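PDB 2D4E: 5-carboxymethyl-2-hydroxymuconate semialdehyde dehydrogenase from Thermus thermophilus, which probably catalyses the NAD-dependent oxidation of 5-carboxymethyl-2-hydroxymuconate semialdehyde to the corresponding acid. Local coordinates for residues Ala85-Arg88 against Lys89-Leu92; Ala139-Ala142 against Met143-Arg146; Val125-Ala128 against Ala129-Ala133. All blocks are in the same frame, centred on the assembly; numbering follows the deposited sequence.

Interaction 1 of 3, residues Ala85-Arg88 against Lys89-Leu92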
loop_
_atom_site.group_PDB
_atom_site.type_symbol
_atom_site.label_atom_id
_atom_site.label_comp_id
_atom_site.label_asym_id
_atom_site.label_seq_id
_atom_site.Cartn_x
_atom_site.Cartn_y
_atom_site.Cartn_z
ATOM N N ALA C 85 -15.228 4.465 -15.506
ATOM C CA ALA C 85 -15.114 5.086 -14.191
ATOM C C ALA C 85 -15.182 6.602 -14.304
ATOM O O ALA C 85 -15.754 7.265 -13.451
ATOM C CB ALA C 85 -13.815 4.665 -13.515
ATOM N N LYS C 86 -14.599 7.142 -15.365
ATOM C CA LYS C 86 -14.604 8.579 -15.586
ATOM C C LYS C 86 -16.040 9.083 -15.717
ATOM O O LYS C 86 -16.370 10.181 -15.262
ATOM C CB LYS C 86 -13.819 8.914 -16.855
ATOM C CG LYS C 86 -13.779 10.393 -17.198
ATOM C CD LYS C 86 -13.006 10.628 -18.488
ATOM C CE LYS C 86 -12.949 12.105 -18.852
ATOM N NZ LYS C 86 -12.122 12.307 -20.074
ATOM N N GLU C 87 -16.895 8.271 -16.332
ATOM C CA GLU C 87 -18.291 8.645 -16.515
ATOM C C GLU C 87 -19.071 8.548 -15.204
ATOM O O GLU C 87 -19.948 9.374 -14.941
ATOM C CB GLU C 87 -18.941 7.763 -17.587
ATOM C CG GLU C 87 -20.424 8.036 -17.827
ATOM C CD GLU C 87 -20.706 9.408 -18.434
ATOM O OE1 GLU C 87 -21.882 9.666 -18.776
ATOM O OE2 GLU C 87 -19.768 10.227 -18.573
ATOM N N ARG C 88 -18.762 7.545 -14.381
ATOM C CA ARG C 88 -19.452 7.407 -13.102
ATOM C C ARG C 88 -19.007 8.571 -12.227
ATOM O O ARG C 88 -19.786 9.109 -11.437
ATOM C CB ARG C 88 -19.107 6.077 -12.422
ATOM C CG ARG C 88 -19.563 4.844 -13.192
ATOM C CD ARG C 88 -19.725 3.641 -12.271
ATOM N NE ARG C 88 -18.502 3.295 -11.549
ATOM C CZ ARG C 88 -17.472 2.650 -12.085
ATOM N NH1 ARG C 88 -17.509 2.265 -13.354
ATOM N NH2 ARG C 88 -16.405 2.382 -11.345
ATOM N N LYS C 89 -17.745 8.963 -12.379
ATOM C CA LYS C 89 -17.206 10.085 -11.625
ATOM C C LYS C 89 -18.004 11.339 -11.990
ATOM O O LYS C 89 -18.346 12.145 -11.122
ATOM C CB LYS C 89 -15.728 10.295 -11.967
ATOM C CG LYS C 89 -15.124 11.577 -11.394
ATOM C CD LYS C 89 -13.670 11.747 -11.821
ATOM C CE LYS C 89 -13.056 12.966 -11.160
ATOM N NZ LYS C 89 -11.585 13.075 -11.385
ATOM N N ARG C 90 -18.307 11.493 -13.277
ATOM C CA ARG C 90 -19.067 12.651 -13.737
ATOM C C ARG C 90 -20.438 12.674 -13.069
ATOM O O ARG C 90 -20.897 13.723 -12.621
ATOM C CB ARG C 90 -19.236 12.628 -15.260
ATOM C CG ARG C 90 -19.928 13.875 -15.816
ATOM C CD ARG C 90 -20.256 13.722 -17.297
ATOM N NE ARG C 90 -21.230 12.661 -17.545
ATOM C CZ ARG C 90 -22.503 12.705 -17.164
ATOM N NH1 ARG C 90 -22.969 13.762 -16.508
ATOM N NH2 ARG C 90 -23.315 11.696 -17.451
ATOM N N TYR C 91 -21.089 11.520 -13.007
ATOM C CA TYR C 91 -22.397 11.429 -12.372
ATOM C C TYR C 91 -22.348 11.803 -10.888
ATOM O O TYR C 91 -23.171 12.581 -10.426
ATOM C CB TYR C 91 -22.966 10.021 -12.506
ATOM C CG TYR C 91 -23.627 9.728 -13.824
ATOM C CD1 TYR C 91 -23.129 8.740 -14.663
ATOM C CD2 TYR C 91 -24.791 10.394 -14.204
ATOM C CE1 TYR C 91 -23.770 8.411 -15.845
ATOM C CE2 TYR C 91 -25.449 10.071 -15.394
ATOM C CZ TYR C 91 -24.930 9.076 -16.206
ATOM O OH TYR C 91 -25.567 8.733 -17.373
ATOM N N LEU C 92 -21.396 11.246 -10.139
ATOM C CA LEU C 92 -21.299 11.564 -8.715
ATOM C C LEU C 92 -21.111 13.065 -8.508
ATOM O O LEU C 92 -21.719 13.653 -7.619
ATOM C CB LEU C 92 -20.143 10.806 -8.045
ATOM C CG LEU C 92 -20.200 9.275 -7.989
ATOM C CD1 LEU C 92 -19.203 8.786 -6.953
ATOM C CD2 LEU C 92 -21.581 8.807 -7.605
HETATM O O HOH W 1 -23.599 7.589 -20.000
#
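The carboxylate of Glu-87 lies alongside the guanidinium of Arg-90, where the two chains run out in the same direction, in an i to i+3 salt bridge on the first turns of helix 85-101. NE and NH2 of Arg-90 each take one oxygen of the acid: NH2 reaches Glu-87 OE1 at 2.8 Å and NE reaches Glu-87 OE2 at 3.0 Å. The acceptors lie close to the guanidinium plane, but both are approached from above the carboxylate, since the two flat groups are turned 54° apart. Glu-87 gets there with CG anti to its backbone N (chi1 178°) and a bend at chi2 (67°), which turns the acid up the helix. One turn on, the ring of Tyr-91 crosses the acid, its CE1 3.7 Å from Glu-87 OE1, while Arg-90 NH2 stands over the rim of one ring face. Without the carboxylate, as with an alanine here, the Arg-90 guanidinium would probably be free to turn away from the tyrosine ring. Backbone bonds from Lys-89, Arg-90, Tyr-91 and Leu-92 to the carbonyls four residues earlier carry the helix beneath. Away from this pair, Arg-88 sends its NH2 to the carbonyl of Ala-188, and Lys-89 pairs with Glu-137. A water donates to Glu-87 OE1 at 3.0 Å and is weakly linked to Tyr-91 OH.

Interaction 2 of 3, residues Ala139-Ala142 against Met143-Arg146; sequences AEHA and MEDR
His-141 and Glu-144 meet across a type I beta turn, and the two chains run out together from the turn. The side-chain hydrogen bond is a His-carboxylate pair: His-141 ND1 donates to Glu-144 OE1 at 2.7 Å, on the syn side but tilted out of the carboxylate plane, with a weak second bond to Glu-144 OE2 at 3.2 Å. Ring and carboxylate stand nearly perpendicular, 83° apart, and the acid sits at the imidazole edge, OE1 somewhat tilted from the ring plane. Glu-144 CG lies anti to its own carbonyl carbon (chi1 -57°), and the chain then runs extended, carrying the acid back beside the ring. Among backbone bonds, Glu-144 N closes the turn on His-141 O at 3.1 Å, coming from above the carbonyl plane. A water accepts from Met-143 N at 3.2 Å and lies within bonding distance of Glu-140 O, to which it may donate. Packing reaches other subunits: Met-143 on Pro-149 of the second subunit and Leu-454 of the third, and His-141 on Tyr-138 of the fourth. The turn lies in the loop between helix 118-136 and strand 145-147, while Glu-140 leans on helix 85-101 and Asp-145 and Arg-146 pair antiparallel with a strand of the second subunit.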
loop_
_atom_site.group_PDB
_atom_site.type_symbol
_atom_site.label_atom_id
_atom_site.label_comp_id
_atom_site.label_asym_id
_atom_site.label_seq_id
_atom_site.Cartn_x
_atom_site.Cartn_y
_atom_site.Cartn_z
ATOM N N ALA C 139 -13.553 6.401 -7.875
ATOM C CA ALA C 139 -14.111 5.594 -8.955
ATOM C C ALA C 139 -13.049 5.094 -9.942
ATOM O O ALA C 139 -13.037 3.916 -10.312
ATOM C CB ALA C 139 -15.191 6.393 -9.700
ATOM N N GLU C 140 -12.150 5.981 -10.353
ATOM C CA GLU C 140 -11.099 5.620 -11.302
ATOM C C GLU C 140 -9.957 4.778 -10.729
ATOM O O GLU C 140 -9.037 4.398 -11.459
ATOM C CB GLU C 140 -10.526 6.884 -11.941
ATOM C CG GLU C 140 -11.471 7.559 -12.918
ATOM C CD GLU C 140 -10.992 8.934 -13.336
ATOM O OE1 GLU C 140 -11.543 9.482 -14.315
ATOM O OE2 GLU C 140 -10.068 9.471 -12.682
ATOM N N HIS C 141 -10.013 4.483 -9.434
ATOM C CA HIS C 141 -8.975 3.678 -8.784
ATOM C C HIS C 141 -9.583 2.410 -8.216
ATOM O O HIS C 141 -8.889 1.604 -7.595
ATOM C CB HIS C 141 -8.340 4.459 -7.626
ATOM C CG HIS C 141 -7.654 5.718 -8.048
ATOM N ND1 HIS C 141 -6.434 5.723 -8.688
ATOM C CD2 HIS C 141 -8.031 7.015 -7.948
ATOM C CE1 HIS C 141 -6.089 6.967 -8.965
ATOM N NE2 HIS C 141 -7.041 7.770 -8.526
ATOM N N ALA C 142 -10.880 2.235 -8.440
ATOM C CA ALA C 142 -11.624 1.106 -7.894
ATOM C C ALA C 142 -11.213 -0.307 -8.306
ATOM O O ALA C 142 -11.601 -1.273 -7.649
ATOM C CB ALA C 142 -13.114 1.313 -8.156
ATOM N N MET C 143 -10.435 -0.443 -9.374
ATOM C CA MET C 143 -10.010 -1.773 -9.819
ATOM C C MET C 143 -8.585 -2.083 -9.394
ATOM O O MET C 143 -8.135 -3.219 -9.485
ATOM C CB MET C 143 -10.090 -1.884 -11.348
ATOM C CG MET C 143 -11.484 -1.723 -11.930
ATOM S SD MET C 143 -11.432 -1.858 -13.725
ATOM C CE MET C 143 -11.151 -3.644 -13.913
ATOM N N GLU C 144 -7.890 -1.061 -8.917
ATOM C CA GLU C 144 -6.496 -1.179 -8.526
ATOM C C GLU C 144 -6.114 -2.050 -7.330
ATOM O O GLU C 144 -6.783 -2.061 -6.293
ATOM C CB GLU C 144 -5.922 0.225 -8.297
ATOM C CG GLU C 144 -6.038 1.155 -9.491
ATOM C CD GLU C 144 -5.628 2.582 -9.162
ATOM O OE1 GLU C 144 -5.764 3.466 -10.044
ATOM O OE2 GLU C 144 -5.171 2.820 -8.024
ATOM N N ASP C 145 -5.024 -2.791 -7.502
ATOM C CA ASP C 145 -4.470 -3.583 -6.425
ATOM C C ASP C 145 -2.985 -3.848 -6.610
ATOM O O ASP C 145 -2.215 -2.907 -6.791
ATOM C CB ASP C 145 -5.206 -4.902 -6.173
ATOM C CG ASP C 145 -4.957 -5.422 -4.753
ATOM O OD1 ASP C 145 -4.761 -6.641 -4.555
ATOM O OD2 ASP C 145 -4.954 -4.590 -3.818
ATOM N N ARG C 146 -2.583 -5.116 -6.611
ATOM C CA ARG C 146 -1.154 -5.444 -6.656
ATOM C C ARG C 146 -0.631 -6.463 -7.674
ATOM O O ARG C 146 -1.399 -7.141 -8.361
ATOM C CB ARG C 146 -0.749 -5.915 -5.251
ATOM C CG ARG C 146 -1.176 -4.966 -4.122
ATOM C CD ARG C 146 -0.841 -5.523 -2.731
ATOM N NE ARG C 146 0.588 -5.791 -2.589
ATOM C CZ ARG C 146 1.146 -6.435 -1.565
ATOM N NH1 ARG C 146 0.399 -6.892 -0.567
ATOM N NH2 ARG C 146 2.462 -6.625 -1.544
HETATM O O HOH W 2 -8.949 1.501 -11.402
#

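Interaction 3 of 3, residues Val125-Ala128 against Ala129-Ala133; sequences VARA and AENFA
Helix 118-136 carries a short polar cluster on one side, where Arg-127 reaches forward to Asn-131 and Glu-130. The guanidinium meets the amide oxygen at its edge: Arg-127 NH1 donates to Asn-131 OD1 at 3.0 Å with an N-H...O angle of 156°. This donor stands above the amide plane, because the two flat groups are almost perpendicular, 87° apart. A weak bond from Arg-127 NH2 to Asn-131 OD1, at 3.5 Å, means that both terminal nitrogens converge on that oxygen. Arg-127 NH1 also makes a salt bridge with Glu-130 OE1 at 3.2 Å, the carboxylate coming in obliquely to the guanidinium, and the same oxygen lies 3.2 Å from Arg-127 CD. Bends at chi2 (-73°) and chi3 fold the arginine chain over toward the next turn of the helix.

These are i to i+3 and i to i+4 links of an alpha helix, laid over backbone bonds such as Asn-131 N to Arg-127 O at 2.8 Å. The cluster faces helix 175-188, where Thr-180 OG1 takes the hydrogen bond of Asn-131 ND2 and so fixes the amide from its other end. Bound NAD is about 11 Å from the Arg-127 side chain. Phe-132 turns instead toward Leu-92, Ile-95 and Ile-99 of helix 85-101, with its ring edge at Ala-128 O, 3.5 Å from Phe-132 CD1.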
loop_
_atom_site.group_PDB
_atom_site.type_symbol
_atom_site.label_atom_id
_atom_site.label_comp_id
_atom_site.label_asym_id
_atom_site.label_seq_id
_atom_site.Cartn_x
_atom_site.Cartn_y
_atom_site.Cartn_z
ATOM N N VAL C 125 -26.264 18.479 5.023
ATOM C CA VAL C 125 -26.510 18.427 3.587
ATOM C C VAL C 125 -25.172 18.643 2.893
ATOM O O VAL C 125 -24.877 18.012 1.883
ATOM C CB VAL C 125 -27.495 19.520 3.125
ATOM C CG1 VAL C 125 -27.552 19.557 1.602
ATOM C CG2 VAL C 125 -28.879 19.240 3.690
ATOM N N ALA C 126 -24.362 19.540 3.439
ATOM C CA ALA C 126 -23.049 19.795 2.865
ATOM C C ALA C 126 -22.196 18.518 2.947
ATOM O O ALA C 126 -21.469 18.189 2.010
ATOM C CB ALA C 126 -22.368 20.949 3.604
ATOM N N ARG C 127 -22.287 17.799 4.064
ATOM C CA ARG C 127 -21.528 16.557 4.222
ATOM C C ARG C 127 -22.023 15.514 3.224
ATOM O O ARG C 127 -21.243 14.722 2.706
ATOM C CB ARG C 127 -21.668 16.005 5.647
ATOM C CG ARG C 127 -20.745 16.657 6.670
ATOM C CD ARG C 127 -19.281 16.209 6.500
ATOM N NE ARG C 127 -19.074 14.779 6.769
ATOM C CZ ARG C 127 -19.116 13.812 5.850
ATOM N NH1 ARG C 127 -19.348 14.101 4.574
ATOM N NH2 ARG C 127 -18.947 12.547 6.213
ATOM N N ALA C 128 -23.328 15.512 2.971
ATOM C CA ALA C 128 -23.922 14.573 2.027
ATOM C C ALA C 128 -23.365 14.844 0.634
ATOM O O ALA C 128 -23.009 13.918 -0.098
ATOM C CB ALA C 128 -25.431 14.723 2.021
ATOM N N ALA C 129 -23.297 16.118 0.265
ATOM C CA ALA C 129 -22.759 16.487 -1.036
ATOM C C ALA C 129 -21.294 16.043 -1.073
ATOM O O ALA C 129 -20.828 15.479 -2.069
ATOM C CB ALA C 129 -22.869 17.993 -1.239
ATOM N N GLU C 130 -20.579 16.290 0.023
ATOM C CA GLU C 130 -19.172 15.905 0.127
ATOM C C GLU C 130 -18.974 14.396 -0.024
ATOM O O GLU C 130 -17.943 13.951 -0.534
ATOM C CB GLU C 130 -18.583 16.359 1.467
ATOM C CG GLU C 130 -17.155 15.868 1.717
ATOM C CD GLU C 130 -16.539 16.436 2.994
ATOM O OE1 GLU C 130 -17.199 16.384 4.059
ATOM O OE2 GLU C 130 -15.390 16.928 2.933
ATOM N N ASN C 131 -19.947 13.613 0.431
ATOM C CA ASN C 131 -19.852 12.165 0.311
ATOM C C ASN C 131 -19.703 11.789 -1.166
ATOM O O ASN C 131 -18.880 10.944 -1.517
ATOM C CB ASN C 131 -21.092 11.476 0.904
ATOM C CG ASN C 131 -21.072 11.435 2.428
ATOM O OD1 ASN C 131 -20.013 11.550 3.052
ATOM N ND2 ASN C 131 -22.243 11.248 3.032
ATOM N N PHE C 132 -20.489 12.425 -2.027
ATOM C CA PHE C 132 -20.415 12.144 -3.460
ATOM C C PHE C 132 -19.164 12.736 -4.106
ATOM O O PHE C 132 -18.521 12.092 -4.932
ATOM C CB PHE C 132 -21.667 12.658 -4.180
ATOM C CG PHE C 132 -22.882 11.807 -3.954
ATOM C CD1 PHE C 132 -23.783 12.108 -2.937
ATOM C CD2 PHE C 132 -23.101 10.672 -4.733
ATOM C CE1 PHE C 132 -24.887 11.288 -2.696
ATOM C CE2 PHE C 132 -24.197 9.847 -4.502
ATOM C CZ PHE C 132 -25.093 10.156 -3.478
ATOM N N ALA C 133 -18.817 13.961 -3.729
ATOM C CA ALA C 133 -17.636 14.603 -4.287
ATOM C C ALA C 133 -16.391 13.808 -3.909
ATOM O O ALA C 133 -15.445 13.688 -4.699
ATOM C CB ALA C 133 -17.522 16.036 -3.770
#

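How the interactions relate
From the N terminus the chain first makes interaction 1 at the start of helix 85-101, then interaction 3 within helix 118-136, then interaction 2 in the turn leading to strand 145-147. All three are local and in series, so none nests in or crosses another, and only interaction 2 closes a turn between different elements. Interaction 1 touches both others: Leu-92 O lies 3.6 Å from Phe-132 CB, joining the two helices, and Ala-85 CB lies 3.4 Å from Ala-139 O, where the chain returns past the helix start. Interactions 2 and 3 do not touch; together the three run from helix 118-136, whose Arg-127 side chain is about 11 Å from NAD, to the subunit interface.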